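Local coordinates for protein 2-dehydropantoate 2-reductase (Bacillus subtilis, PDB 3EGO) that probably catalyses the NADPH-dependent reduction of ketopantoate to pantoate in the biosynthesis of pantothenate, at residues Cys17-Ser22 with Phe54-Ser59; Lys92-Phe97 with Ser116-Ile121; Phe216-Arg221 with Val280-Leu285; Gly200-Thr205 with Ala237-Thr242. All coordinates share one frame; numbering follows the deposited sequence. Where two conformers were deposited one is given.

Interaction 1 (Cys17-Ser22 with Phe54-Ser59); sequences CAYYLS and FRADCS
F54 and Y19 meet where strand 52-61 of the Rossmann-type NADP-binding domain crosses the C-terminal part of helix 12-22, the helix that follows the glycine-rich turn. Strand 54-56 runs across that helix at 78°, with 8.8 Å between the axes; F54, A56 and C58 turn toward the helix, R55 and D57 away from it. At F54 the methylene does the touching: CB lies 3.1 Å from Y19 OH, a tight approach, while the phenyl ring leads away from the helix. R55 forms a salt bridge in which NH2 gives OD1 of D57 a long, weak hydrogen bond. A56 is the centre of the contact. Its small methyl fits between two helical side chains, with CB 3.4 Å from Y19 CD1, and Y19 reaches along the strand because its CG stands anti to the backbone N (chi1 175°). D57 points back to the exposed side. C58 faces inward again, its SG meeting A18 CB at 4.1 Å, and I45 and V29 of the neighbouring strands pack round this apolar pair. The other helical side chain over A56 is S22, whose OG approaches the methyl carbon A56 CB to 3.3 Å but spends its hydrogen bond within the helix, reaching Y19 O at 2.7 Å.

Interaction 2 (Lys92-Phe97 with Ser116-Ile121); sequences KTNILF and SIYVGI
A parallel beta-alpha-beta unit of the Rossmann-type domain brings strands 94-97 and 116-121 side by side, with helix 103-109 making the crossover between them. Five backbone hydrogen bonds join the pair, beginning where S116 N donates to T93 O and ending where G120 N donates to F97 O. Along the ladder I95 and F97 each use both N and O, the usual parallel pattern; the bond from I95 N to S116 O measures 2.9 Å and that from F97 N to Y118 O 2.8 Å, nearly straight at 169°.

The side chains alternate between two faces. I95, F97, I117 and V119 form an apolar layer, where I95 and I117 lie alongside each other and point the same way, I95 CG1 standing 4.1 Å from I117 CD1. The F97 ring receives I117 CG2 at its edge, 3.9 Å from CE2. F97 and V119 meet the crossover helix 103-109 (H104, L108 and I105), while I95 packs on L71 and V73 of the next strand, contacts that suit branched and aromatic residues.

N94, L96, S116 and Y118 occupy the other face, which is more polar. With CG anti to its carbonyl carbon (chi1 -53°), the Y118 ring runs back along the strand toward N94 and meets OD1 with its edge, near CE2; the polar ends are satisfied elsewhere, OD1 by R154 and the phenol by E151 O. L96 crosses Y118 at about a right angle, placing L96 CD1 3.5 Å from Y118 CB.

Interaction 3 (Phe216-Arg221 with Val280-Leu285); sequences FQEACR and VHLEFL
A carboxylate of one helix bonding to the N-terminal backbone N-H groups of another joins helices 206-223 and 280-291 in the all-helical C-terminal domain, near the subunit interface. The first turn of a helix has backbone N-H groups with no preceding carbonyl to bond, and E218 supplies the acceptors. Its chain is extended beyond CG (chi2 -178°), which carries the carboxylate to a helix whose segment axis passes 9.3 Å away at its nearest. E218 OE1 takes the N-H of L282 at 2.9 Å, and OE2 that of H281 at 3.0 Å, each through its syn lone pair. The negative charge is thus probably stabilised by the positive end of the helix dipole.

OE2 also accepts from the side chain of H281, with ND1 2.6 Å away. OE2 lies in the plane of the imidazole, yet ND1 approaches it from above the carboxylate plane, 52° out. A water adds a further link, donating to OE2 and accepting from V280 N. The bond at ND1 helps fix the ring's rotation, and its NE2 is hydrogen-bonded to NE2 of H281 of the second subunit.

Apolar contacts flank the carboxylate. L282, which also packs on I265 and L269 of helix 261-274, lies beside the glutamate, with L282 CG 3.4 Å from E218 OE1 and L282 CD1 4.0 Å from E218 CB.

Interaction 4 (Gly200-Thr205 with Ala237-Thr242); sequences GELLTT and AVCGQT
Apolar side chains carry the meeting of L203 with C239, which sets the short helical turn 201-204 against the last turn of helix 228-241 in the helical C-terminal domain. L203 meets the cysteine methylene with its branch point and one methyl, CG and CD1 each 3.7 Å from C239 CB, CD2 slightly farther at 4.0 Å. Its CG stands anti to its carbonyl carbon (chi1 -72°), and from there CD1 also comes to 3.6 Å from the N of G240, touching the helix backbone. The buried L202 touches with its CB the sulfur of C239, more loosely. C239 is small and only weakly polar, which suits a place where I188 and M212 of helices 174-195 and 206-223 also close in.

No hydrogen bond crosses between the two segments; the polar groups are instead used within each of them or just beyond. G200 O accepts from both L203 N and T204 N, which closes the short turn, and G200 is paired through its backbone with K243. T205 OG1 bonds to E201 O at 3.0 Å, lying in the plane of that carbonyl.

At the end of the longer helix, T242 doubles the final bond. Its N and OG1 reach V238 O from opposite faces of the carbonyl plane, and OG1 is also bonded to N199, a residue that probably binds substrate. The OG1 to V238 O distance is 2.8 Å.

How the interactions relate
Interactions 1 and 2 belong to the Rossmann-type domain and reach the same mixed sheet, about 20 Å apart between centres, whereas interactions 3 and 4 lie in the helical C-terminal domain. Interaction 2 is the buried core of the sheet, held by backbone hydrogen bonds between strands; interaction 1, partly buried, sets a helix against a strand through side chains alone. Interactions 3 and 4 interleave along the chain and share their surroundings, since helix 206-223 takes part in the first and packs against the second. Their chemistry differs: in one a glutamate carboxylate, with a water at one oxygen, binds the first N-H groups of a helix beside the dimer interface, while the other is an apolar contact without cross-segment hydrogen bonds.

Interaction 1 (Cys17-Ser22 with Phe54-Ser59)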
loop_
_atom_site.group_PDB
_atom_site.type_symbol
_atom_site.label_atom_id
_atom_site.label_comp_id
_atom_site.label_asym_id
_atom_site.label_seq_id
_atom_site.Cartn_x
_atom_site.Cartn_y
_atom_site.Cartn_z
ATOM N N CYS A 17 -23.755 -22.878 -7.729
ATOM C CA CYS A 17 -25.014 -22.737 -8.453
ATOM C C CYS A 17 -25.305 -23.997 -9.273
ATOM O O CYS A 17 -26.436 -24.437 -9.380
ATOM C CB CYS A 17 -24.938 -21.544 -9.428
ATOM S SG CYS A 17 -24.908 -19.932 -8.601
ATOM N N ALA A 18 -24.268 -24.568 -9.883
ATOM C CA ALA A 18 -24.482 -25.755 -10.726
ATOM C C ALA A 18 -25.009 -26.898 -9.867
ATOM O O ALA A 18 -25.943 -27.558 -10.261
ATOM C CB ALA A 18 -23.159 -26.148 -11.403
ATOM N N TYR A 19 -24.434 -27.121 -8.681
ATOM C CA TYR A 19 -24.930 -28.185 -7.842
ATOM C C TYR A 19 -26.438 -28.016 -7.518
ATOM O O TYR A 19 -27.300 -28.912 -7.712
ATOM C CB TYR A 19 -24.116 -28.316 -6.531
ATOM C CG TYR A 19 -24.803 -29.378 -5.681
ATOM C CD1 TYR A 19 -24.617 -30.736 -5.956
ATOM C CD2 TYR A 19 -25.720 -29.024 -4.688
ATOM C CE1 TYR A 19 -25.290 -31.699 -5.230
ATOM C CE2 TYR A 19 -26.386 -29.955 -3.979
ATOM C CZ TYR A 19 -26.183 -31.303 -4.271
ATOM O OH TYR A 19 -26.869 -32.244 -3.547
ATOM N N TYR A 20 -26.788 -26.840 -7.042
ATOM C CA TYR A 20 -28.108 -26.699 -6.528
ATOM C C TYR A 20 -29.139 -26.595 -7.627
ATOM O O TYR A 20 -30.258 -27.101 -7.453
ATOM C CB TYR A 20 -28.171 -25.516 -5.546
ATOM C CG TYR A 20 -27.643 -25.817 -4.172
ATOM C CD1 TYR A 20 -26.447 -25.263 -3.725
ATOM C CD2 TYR A 20 -28.369 -26.625 -3.296
ATOM C CE1 TYR A 20 -25.973 -25.505 -2.448
ATOM C CE2 TYR A 20 -27.911 -26.873 -2.024
ATOM C CZ TYR A 20 -26.697 -26.304 -1.604
ATOM O OH TYR A 20 -26.223 -26.538 -0.315
ATOM N N LEU A 21 -28.799 -25.959 -8.755
ATOM C CA LEU A 21 -29.779 -25.834 -9.858
ATOM C C LEU A 21 -29.948 -27.183 -10.594
ATOM O O LEU A 21 -31.028 -27.499 -11.084
ATOM C CB LEU A 21 -29.381 -24.735 -10.852
ATOM C CG LEU A 21 -29.433 -23.313 -10.223
ATOM C CD1 LEU A 21 -28.765 -22.234 -11.130
ATOM C CD2 LEU A 21 -30.908 -22.969 -9.880
ATOM N N SER A 22 -28.902 -27.996 -10.582
ATOM C CA SER A 22 -28.971 -29.367 -11.138
ATOM C C SER A 22 -30.034 -30.224 -10.437
ATOM O O SER A 22 -30.509 -31.208 -11.011
ATOM C CB SER A 22 -27.622 -30.051 -11.010
ATOM O OG SER A 22 -27.496 -30.645 -9.724
ATOM N N PHE A 54 -22.343 -34.312 -1.111
ATOM C CA PHE A 54 -23.289 -34.708 -2.137
ATOM C C PHE A 54 -22.603 -34.752 -3.491
ATOM O O PHE A 54 -21.591 -34.084 -3.697
ATOM C CB PHE A 54 -24.453 -33.717 -2.186
ATOM C CG PHE A 54 -25.124 -33.536 -0.856
ATOM C CD1 PHE A 54 -26.135 -34.408 -0.463
ATOM C CD2 PHE A 54 -24.673 -32.572 0.044
ATOM C CE1 PHE A 54 -26.715 -34.275 0.776
ATOM C CE2 PHE A 54 -25.261 -32.435 1.286
ATOM C CZ PHE A 54 -26.306 -33.290 1.637
ATOM N N ARG A 55 -23.162 -35.530 -4.403
ATOM C CA ARG A 55 -22.696 -35.541 -5.778
ATOM C C ARG A 55 -23.837 -35.257 -6.719
ATOM O O ARG A 55 -24.961 -35.770 -6.559
ATOM C CB ARG A 55 -22.040 -36.907 -6.157
ATOM C CG ARG A 55 -21.494 -36.858 -7.577
ATOM C CD ARG A 55 -21.743 -38.143 -8.337
ATOM N NE ARG A 55 -20.805 -39.208 -7.992
ATOM C CZ ARG A 55 -20.086 -39.900 -8.881
ATOM N NH1 ARG A 55 -19.283 -40.855 -8.453
ATOM N NH2 ARG A 55 -20.175 -39.654 -10.191
ATOM N N ALA A 56 -23.572 -34.410 -7.696
ATOM C CA ALA A 56 -24.533 -34.127 -8.754
ATOM C C ALA A 56 -23.887 -34.320 -10.103
ATOM O O ALA A 56 -22.800 -33.838 -10.368
ATOM C CB ALA A 56 -25.070 -32.664 -8.665
ATOM N N ASP A 57 -24.605 -34.962 -11.009
ATOM C CA ASP A 57 -24.081 -35.049 -12.340
ATOM C C ASP A 57 -24.501 -33.788 -13.170
ATOM O O ASP A 57 -25.580 -33.223 -12.990
ATOM C CB ASP A 57 -24.349 -36.478 -12.852
ATOM C CG ASP A 57 -23.870 -37.566 -11.806
ATOM O OD1 ASP A 57 -22.676 -37.560 -11.362
ATOM O OD2 ASP A 57 -24.689 -38.419 -11.388
ATOM N N CYS A 58 -23.560 -33.267 -13.951
ATOM C CA CYS A 58 -23.662 -31.968 -14.610
ATOM C C CYS A 58 -22.965 -32.098 -15.964
ATOM O O CYS A 58 -21.975 -32.805 -16.045
ATOM C CB CYS A 58 -22.892 -30.960 -13.725
ATOM S SG CYS A 58 -23.009 -29.247 -14.123
ATOM N N SER A 59 -23.423 -31.382 -16.989
ATOM C CA SER A 59 -22.645 -31.308 -18.235
ATOM C C SER A 59 -21.660 -30.152 -18.132
ATOM O O SER A 59 -21.767 -29.310 -17.228
ATOM C CB SER A 59 -23.545 -31.142 -19.469
ATOM O OG SER A 59 -24.551 -32.134 -19.461
#

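Interaction 2 (Lys92-Phe97 with Ser116-Ile121)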
loop_
_atom_site.group_PDB
_atom_site.type_symbol
_atom_site.label_atom_id
_atom_site.label_comp_id
_atom_site.label_asym_id
_atom_site.label_seq_id
_atom_site.Cartn_x
_atom_site.Cartn_y
_atom_site.Cartn_z
ATOM N N LYS A 92 -31.531 -14.952 -28.347
ATOM C CA LYS A 92 -31.886 -14.120 -27.226
ATOM C C LYS A 92 -32.307 -15.059 -26.108
ATOM O O LYS A 92 -32.895 -16.111 -26.369
ATOM C CB LYS A 92 -33.013 -13.145 -27.596
ATOM C CG LYS A 92 -34.418 -13.713 -27.448
ATOM N N THR A 93 -31.971 -14.702 -24.868
ATOM C CA THR A 93 -32.423 -15.494 -23.730
ATOM C C THR A 93 -32.327 -14.671 -22.460
ATOM O O THR A 93 -32.141 -13.444 -22.510
ATOM C CB THR A 93 -31.630 -16.815 -23.588
ATOM O OG1 THR A 93 -32.237 -17.634 -22.582
ATOM C CG2 THR A 93 -30.157 -16.536 -23.224
ATOM N N ASN A 94 -32.487 -15.342 -21.329
ATOM C CA ASN A 94 -32.360 -14.716 -20.017
ATOM C C ASN A 94 -30.903 -14.854 -19.590
ATOM O O ASN A 94 -30.352 -15.948 -19.687
ATOM C CB ASN A 94 -33.230 -15.466 -19.013
ATOM C CG ASN A 94 -34.710 -15.515 -19.428
ATOM O OD1 ASN A 94 -35.258 -14.506 -19.859
ATOM N ND2 ASN A 94 -35.357 -16.686 -19.273
ATOM N N ILE A 95 -30.304 -13.767 -19.110
ATOM C CA ILE A 95 -28.950 -13.818 -18.571
ATOM C C ILE A 95 -28.992 -13.200 -17.222
ATOM O O ILE A 95 -29.446 -12.055 -17.089
ATOM C CB ILE A 95 -27.960 -12.974 -19.359
ATOM C CG1 ILE A 95 -28.169 -13.134 -20.859
ATOM C CG2 ILE A 95 -26.500 -13.346 -18.954
ATOM C CD1 ILE A 95 -27.781 -14.463 -21.419
ATOM N N LEU A 96 -28.517 -13.948 -16.216
ATOM C CA LEU A 96 -28.416 -13.428 -14.852
ATOM C C LEU A 96 -26.955 -13.168 -14.492
ATOM O O LEU A 96 -26.194 -14.095 -14.420
ATOM C CB LEU A 96 -29.024 -14.409 -13.831
ATOM C CG LEU A 96 -28.928 -14.027 -12.347
ATOM C CD1 LEU A 96 -29.591 -12.662 -12.078
ATOM C CD2 LEU A 96 -29.550 -15.152 -11.433
ATOM N N PHE A 97 -26.559 -11.907 -14.292
ATOM C CA PHE A 97 -25.162 -11.593 -13.917
ATOM C C PHE A 97 -24.961 -11.587 -12.418
ATOM O O PHE A 97 -25.640 -10.844 -11.713
ATOM C CB PHE A 97 -24.787 -10.216 -14.476
ATOM C CG PHE A 97 -24.633 -10.205 -15.946
ATOM C CD1 PHE A 97 -23.398 -10.488 -16.519
ATOM C CD2 PHE A 97 -25.722 -9.942 -16.779
ATOM C CE1 PHE A 97 -23.240 -10.507 -17.912
ATOM C CE2 PHE A 97 -25.583 -9.942 -18.167
ATOM C CZ PHE A 97 -24.343 -10.237 -18.742
ATOM N N SER A 116 -32.893 -10.763 -22.175
ATOM C CA SER A 116 -33.470 -10.243 -20.938
ATOM C C SER A 116 -32.395 -10.277 -19.871
ATOM O O SER A 116 -31.918 -11.344 -19.516
ATOM C CB SER A 116 -34.649 -11.098 -20.460
ATOM O OG SER A 116 -35.709 -11.144 -21.415
ATOM N N ILE A 117 -32.070 -9.121 -19.313
ATOM C CA ILE A 117 -30.955 -9.011 -18.394
ATOM C C ILE A 117 -31.402 -8.868 -16.970
ATOM O O ILE A 117 -32.218 -8.000 -16.643
ATOM C CB ILE A 117 -30.063 -7.830 -18.729
ATOM C CG1 ILE A 117 -29.661 -7.873 -20.201
ATOM C CG2 ILE A 117 -28.801 -7.835 -17.816
ATOM C CD1 ILE A 117 -28.961 -9.156 -20.612
ATOM N N TYR A 118 -30.817 -9.723 -16.128
ATOM C CA TYR A 118 -31.035 -9.725 -14.705
ATOM C C TYR A 118 -29.685 -9.614 -14.020
ATOM O O TYR A 118 -28.651 -10.057 -14.547
ATOM C CB TYR A 118 -31.770 -11.005 -14.269
ATOM C CG TYR A 118 -33.044 -11.193 -15.079
ATOM C CD1 TYR A 118 -34.236 -10.543 -14.721
ATOM C CD2 TYR A 118 -33.036 -11.954 -16.234
ATOM C CE1 TYR A 118 -35.392 -10.687 -15.510
ATOM C CE2 TYR A 118 -34.177 -12.105 -17.020
ATOM C CZ TYR A 118 -35.352 -11.472 -16.652
ATOM O OH TYR A 118 -36.460 -11.642 -17.466
ATOM N N VAL A 119 -29.735 -9.094 -12.817
ATOM C CA VAL A 119 -28.554 -8.755 -12.064
ATOM C C VAL A 119 -28.803 -9.214 -10.619
ATOM O O VAL A 119 -29.918 -9.106 -10.135
ATOM C CB VAL A 119 -28.448 -7.204 -12.263
ATOM C CG1 VAL A 119 -28.771 -6.365 -11.036
ATOM C CG2 VAL A 119 -27.296 -6.762 -13.245
ATOM N N GLY A 120 -27.792 -9.752 -9.934
ATOM C CA GLY A 120 -27.985 -10.207 -8.553
ATOM C C GLY A 120 -26.727 -10.315 -7.728
ATOM O O GLY A 120 -25.630 -10.130 -8.233
ATOM N N ILE A 121 -26.897 -10.580 -6.449
ATOM C CA ILE A 121 -25.773 -10.753 -5.574
ATOM C C ILE A 121 -25.865 -12.106 -4.905
ATOM O O ILE A 121 -26.954 -12.664 -4.705
ATOM C CB ILE A 121 -25.695 -9.666 -4.505
ATOM C CG1 ILE A 121 -26.957 -9.675 -3.640
ATOM C CG2 ILE A 121 -25.486 -8.276 -5.177
ATOM C CD1 ILE A 121 -26.849 -8.674 -2.492
#

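Interaction 3 (Phe216-Arg221 with Val280-Leu285)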
loop_
_atom_site.group_PDB
_atom_site.type_symbol
_atom_site.label_atom_id
_atom_site.label_comp_id
_atom_site.label_asym_id
_atom_site.label_seq_id
_atom_site.Cartn_x
_atom_site.Cartn_y
_atom_site.Cartn_z
ATOM N N PHE A 216 -15.801 5.878 3.063
ATOM C CA PHE A 216 -17.279 5.715 3.011
ATOM C C PHE A 216 -17.974 6.996 2.461
ATOM O O PHE A 216 -18.839 6.962 1.568
ATOM C CB PHE A 216 -17.793 5.396 4.413
ATOM C CG PHE A 216 -19.290 5.356 4.490
ATOM C CD1 PHE A 216 -19.969 4.187 4.172
ATOM C CD2 PHE A 216 -20.018 6.490 4.842
ATOM C CE1 PHE A 216 -21.368 4.145 4.218
ATOM C CE2 PHE A 216 -21.419 6.447 4.897
ATOM C CZ PHE A 216 -22.074 5.274 4.579
ATOM N N GLN A 217 -17.568 8.143 2.998
ATOM C CA GLN A 217 -18.191 9.409 2.621
ATOM C C GLN A 217 -18.094 9.675 1.142
ATOM O O GLN A 217 -19.069 10.118 0.546
ATOM C CB GLN A 217 -17.628 10.572 3.444
ATOM C CG GLN A 217 -17.921 10.411 4.949
ATOM C CD GLN A 217 -17.332 11.518 5.809
ATOM O OE1 GLN A 217 -17.884 11.847 6.867
ATOM N NE2 GLN A 217 -16.213 12.113 5.355
ATOM N N GLU A 218 -16.933 9.409 0.531
ATOM C CA GLU A 218 -16.810 9.559 -0.916
ATOM C C GLU A 218 -17.719 8.600 -1.665
ATOM O O GLU A 218 -18.443 8.980 -2.587
ATOM C CB GLU A 218 -15.362 9.300 -1.382
ATOM C CG GLU A 218 -14.330 10.130 -0.681
ATOM C CD GLU A 218 -12.903 9.898 -1.186
ATOM O OE1 GLU A 218 -12.615 8.849 -1.815
ATOM O OE2 GLU A 218 -12.072 10.784 -0.943
ATOM N N ALA A 219 -17.619 7.323 -1.321
ATOM C CA ALA A 219 -18.365 6.294 -2.037
ATOM C C ALA A 219 -19.847 6.531 -1.884
ATOM O O ALA A 219 -20.595 6.447 -2.849
ATOM C CB ALA A 219 -18.008 4.899 -1.483
ATOM N N CYS A 220 -20.250 6.828 -0.652
ATOM C CA CYS A 220 -21.658 7.086 -0.336
ATOM C C CYS A 220 -22.247 8.191 -1.221
ATOM O O CYS A 220 -23.304 8.009 -1.831
ATOM C CB CYS A 220 -21.804 7.377 1.158
ATOM S SG CYS A 220 -23.507 7.710 1.751
ATOM N N ARG A 221 -21.544 9.320 -1.335
ATOM C CA ARG A 221 -21.977 10.391 -2.238
ATOM C C ARG A 221 -21.996 10.014 -3.719
ATOM O O ARG A 221 -22.950 10.356 -4.440
ATOM C CB ARG A 221 -21.156 11.662 -2.031
ATOM C CG ARG A 221 -21.545 12.807 -2.967
ATOM C CD ARG A 221 -23.064 13.180 -2.853
ATOM N NE ARG A 221 -23.444 14.175 -3.863
ATOM C CZ ARG A 221 -23.779 13.873 -5.114
ATOM N NH1 ARG A 221 -23.822 12.599 -5.505
ATOM N NH2 ARG A 221 -24.080 14.836 -5.978
ATOM N N VAL A 280 -10.619 11.428 -3.902
ATOM C CA VAL A 280 -9.171 11.401 -3.692
ATOM C C VAL A 280 -8.700 10.152 -2.943
ATOM O O VAL A 280 -7.656 9.590 -3.288
ATOM C CB VAL A 280 -8.639 12.657 -2.973
ATOM C CG1 VAL A 280 -9.115 12.707 -1.553
ATOM C CG2 VAL A 280 -7.123 12.663 -2.998
ATOM N N HIS A 281 -9.444 9.723 -1.925
ATOM C CA HIS A 281 -9.035 8.530 -1.183
ATOM C C HIS A 281 -9.230 7.291 -2.027
ATOM O O HIS A 281 -8.340 6.456 -2.115
ATOM C CB HIS A 281 -9.801 8.415 0.116
ATOM C CG HIS A 281 -9.575 9.571 1.029
ATOM N ND1 HIS A 281 -10.289 10.743 0.936
ATOM C CD2 HIS A 281 -8.676 9.749 2.022
ATOM C CE1 HIS A 281 -9.858 11.587 1.861
ATOM N NE2 HIS A 281 -8.871 11.012 2.524
ATOM N N LEU A 282 -10.399 7.152 -2.641
ATOM C CA LEU A 282 -10.594 6.061 -3.603
ATOM C C LEU A 282 -9.528 6.034 -4.708
ATOM O O LEU A 282 -9.102 4.974 -5.161
ATOM C CB LEU A 282 -12.007 6.152 -4.214
ATOM C CG LEU A 282 -13.157 5.784 -3.268
ATOM C CD1 LEU A 282 -14.461 6.311 -3.840
ATOM C CD2 LEU A 282 -13.243 4.283 -3.109
ATOM N N GLU A 283 -9.104 7.201 -5.183
ATOM C CA GLU A 283 -8.157 7.213 -6.281
ATOM C C GLU A 283 -6.793 6.713 -5.778
ATOM O O GLU A 283 -6.058 6.008 -6.489
ATOM C CB GLU A 283 -8.000 8.649 -6.774
ATOM C CG GLU A 283 -7.375 8.768 -8.109
ATOM C CD GLU A 283 -8.428 8.874 -9.164
ATOM O OE1 GLU A 283 -8.655 7.858 -9.835
ATOM O OE2 GLU A 283 -9.035 9.964 -9.304
ATOM N N PHE A 284 -6.428 7.094 -4.571
ATOM C CA PHE A 284 -5.116 6.695 -4.037
ATOM C C PHE A 284 -5.081 5.154 -3.800
ATOM O O PHE A 284 -4.092 4.458 -4.078
ATOM C CB PHE A 284 -4.813 7.415 -2.710
ATOM C CG PHE A 284 -3.422 7.093 -2.177
ATOM C CD1 PHE A 284 -2.316 7.787 -2.662
ATOM C CD2 PHE A 284 -3.224 6.048 -1.292
ATOM C CE1 PHE A 284 -1.026 7.475 -2.214
ATOM C CE2 PHE A 284 -1.955 5.714 -0.843
ATOM C CZ PHE A 284 -0.851 6.402 -1.322
ATOM N N LEU A 285 -6.174 4.640 -3.257
ATOM C CA LEU A 285 -6.309 3.209 -3.032
ATOM C C LEU A 285 -6.215 2.422 -4.331
ATOM O O LEU A 285 -5.511 1.425 -4.408
ATOM C CB LEU A 285 -7.652 2.949 -2.343
ATOM C CG LEU A 285 -7.769 3.453 -0.903
ATOM C CD1 LEU A 285 -9.240 3.341 -0.358
ATOM C CD2 LEU A 285 -6.832 2.670 0.003
HETATM O O HOH W 1 -12.241 13.528 -2.204
#

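Interaction 4 (Gly200-Thr205 with Ala237-Thr242)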
loop_
_atom_site.group_PDB
_atom_site.type_symbol
_atom_site.label_atom_id
_atom_site.label_comp_id
_atom_site.label_asym_id
_atom_site.label_seq_id
_atom_site.Cartn_x
_atom_site.Cartn_y
_atom_site.Cartn_z
ATOM N N GLY A 200 -11.320 -6.903 11.343
ATOM C CA GLY A 200 -11.635 -6.333 12.640
ATOM C C GLY A 200 -10.676 -5.214 13.002
ATOM O O GLY A 200 -11.027 -4.307 13.752
ATOM N N GLU A 201 -9.461 -5.280 12.469
ATOM C CA GLU A 201 -8.473 -4.250 12.753
ATOM C C GLU A 201 -8.898 -2.867 12.251
ATOM O O GLU A 201 -8.439 -1.860 12.762
ATOM C CB GLU A 201 -7.082 -4.630 12.227
ATOM C CG GLU A 201 -6.195 -5.366 13.214
ATOM C CD GLU A 201 -4.722 -4.950 13.080
ATOM O OE1 GLU A 201 -3.859 -5.839 12.893
ATOM O OE2 GLU A 201 -4.431 -3.729 13.138
ATOM N N LEU A 202 -9.794 -2.821 11.270
ATOM C CA LEU A 202 -10.370 -1.539 10.809
ATOM C C LEU A 202 -11.228 -0.836 11.864
ATOM O O LEU A 202 -11.360 0.391 11.855
ATOM C CB LEU A 202 -11.219 -1.738 9.556
ATOM C CG LEU A 202 -10.450 -2.242 8.326
ATOM C CD1 LEU A 202 -11.307 -2.112 7.093
ATOM C CD2 LEU A 202 -9.127 -1.455 8.171
ATOM N N LEU A 203 -11.825 -1.617 12.759
ATOM C CA LEU A 203 -12.768 -1.077 13.723
ATOM C C LEU A 203 -12.076 -0.679 15.006
ATOM O O LEU A 203 -12.417 0.333 15.624
ATOM C CB LEU A 203 -13.850 -2.113 14.024
ATOM C CG LEU A 203 -14.908 -2.431 12.980
ATOM C CD1 LEU A 203 -15.844 -3.465 13.589
ATOM C CD2 LEU A 203 -15.680 -1.181 12.562
ATOM N N THR A 204 -11.079 -1.460 15.391
ATOM C CA THR A 204 -10.426 -1.276 16.681
ATOM C C THR A 204 -9.201 -0.352 16.637
ATOM O O THR A 204 -8.581 -0.118 17.669
ATOM C CB THR A 204 -10.014 -2.622 17.297
ATOM O OG1 THR A 204 -9.027 -3.254 16.471
ATOM C CG2 THR A 204 -11.228 -3.557 17.446
ATOM N N THR A 205 -8.833 0.143 15.451
ATOM C CA THR A 205 -7.734 1.103 15.349
ATOM C C THR A 205 -8.360 2.424 14.962
ATOM O O THR A 205 -8.837 2.572 13.852
ATOM C CB THR A 205 -6.689 0.707 14.260
ATOM O OG1 THR A 205 -6.286 -0.652 14.439
ATOM C CG2 THR A 205 -5.449 1.619 14.289
ATOM N N ALA A 237 -20.855 -2.799 11.031
ATOM C CA ALA A 237 -21.507 -4.056 11.397
ATOM C C ALA A 237 -20.863 -5.264 10.707
ATOM O O ALA A 237 -20.511 -6.233 11.391
ATOM C CB ALA A 237 -22.989 -3.985 11.088
ATOM N N VAL A 238 -20.710 -5.209 9.371
ATOM C CA VAL A 238 -20.181 -6.356 8.608
ATOM C C VAL A 238 -18.711 -6.594 8.901
ATOM O O VAL A 238 -18.239 -7.742 8.941
ATOM C CB VAL A 238 -20.331 -6.183 7.102
ATOM C CG1 VAL A 238 -19.551 -7.263 6.371
ATOM C CG2 VAL A 238 -21.797 -6.189 6.695
ATOM N N CYS A 239 -17.985 -5.499 9.114
ATOM C CA CYS A 239 -16.635 -5.579 9.622
ATOM C C CYS A 239 -16.590 -6.417 10.886
ATOM O O CYS A 239 -15.695 -7.253 11.067
ATOM C CB CYS A 239 -16.155 -4.186 9.986
ATOM S SG CYS A 239 -15.201 -3.449 8.725
ATOM N N GLY A 240 -17.529 -6.131 11.787
ATOM C CA GLY A 240 -17.620 -6.826 13.064
ATOM C C GLY A 240 -17.882 -8.307 12.870
ATOM O O GLY A 240 -17.219 -9.145 13.474
ATOM N N GLN A 241 -18.843 -8.622 12.009
ATOM C CA GLN A 241 -19.187 -10.013 11.701
ATOM C C GLN A 241 -18.051 -10.819 11.096
ATOM O O GLN A 241 -17.970 -12.036 11.321
ATOM C CB GLN A 241 -20.390 -10.068 10.772
ATOM C CG GLN A 241 -21.591 -9.310 11.296
ATOM C CD GLN A 241 -22.665 -9.189 10.256
ATOM O OE1 GLN A 241 -23.632 -8.455 10.438
ATOM N NE2 GLN A 241 -22.497 -9.898 9.140
ATOM N N THR A 242 -17.177 -10.154 10.336
ATOM C CA THR A 242 -16.026 -10.807 9.703
ATOM C C THR A 242 -14.670 -10.456 10.363
ATOM O O THR A 242 -13.634 -10.487 9.717
ATOM C CB THR A 242 -15.985 -10.478 8.208
ATOM O OG1 THR A 242 -15.972 -9.052 8.024
ATOM C CG2 THR A 242 -17.209 -11.062 7.492
#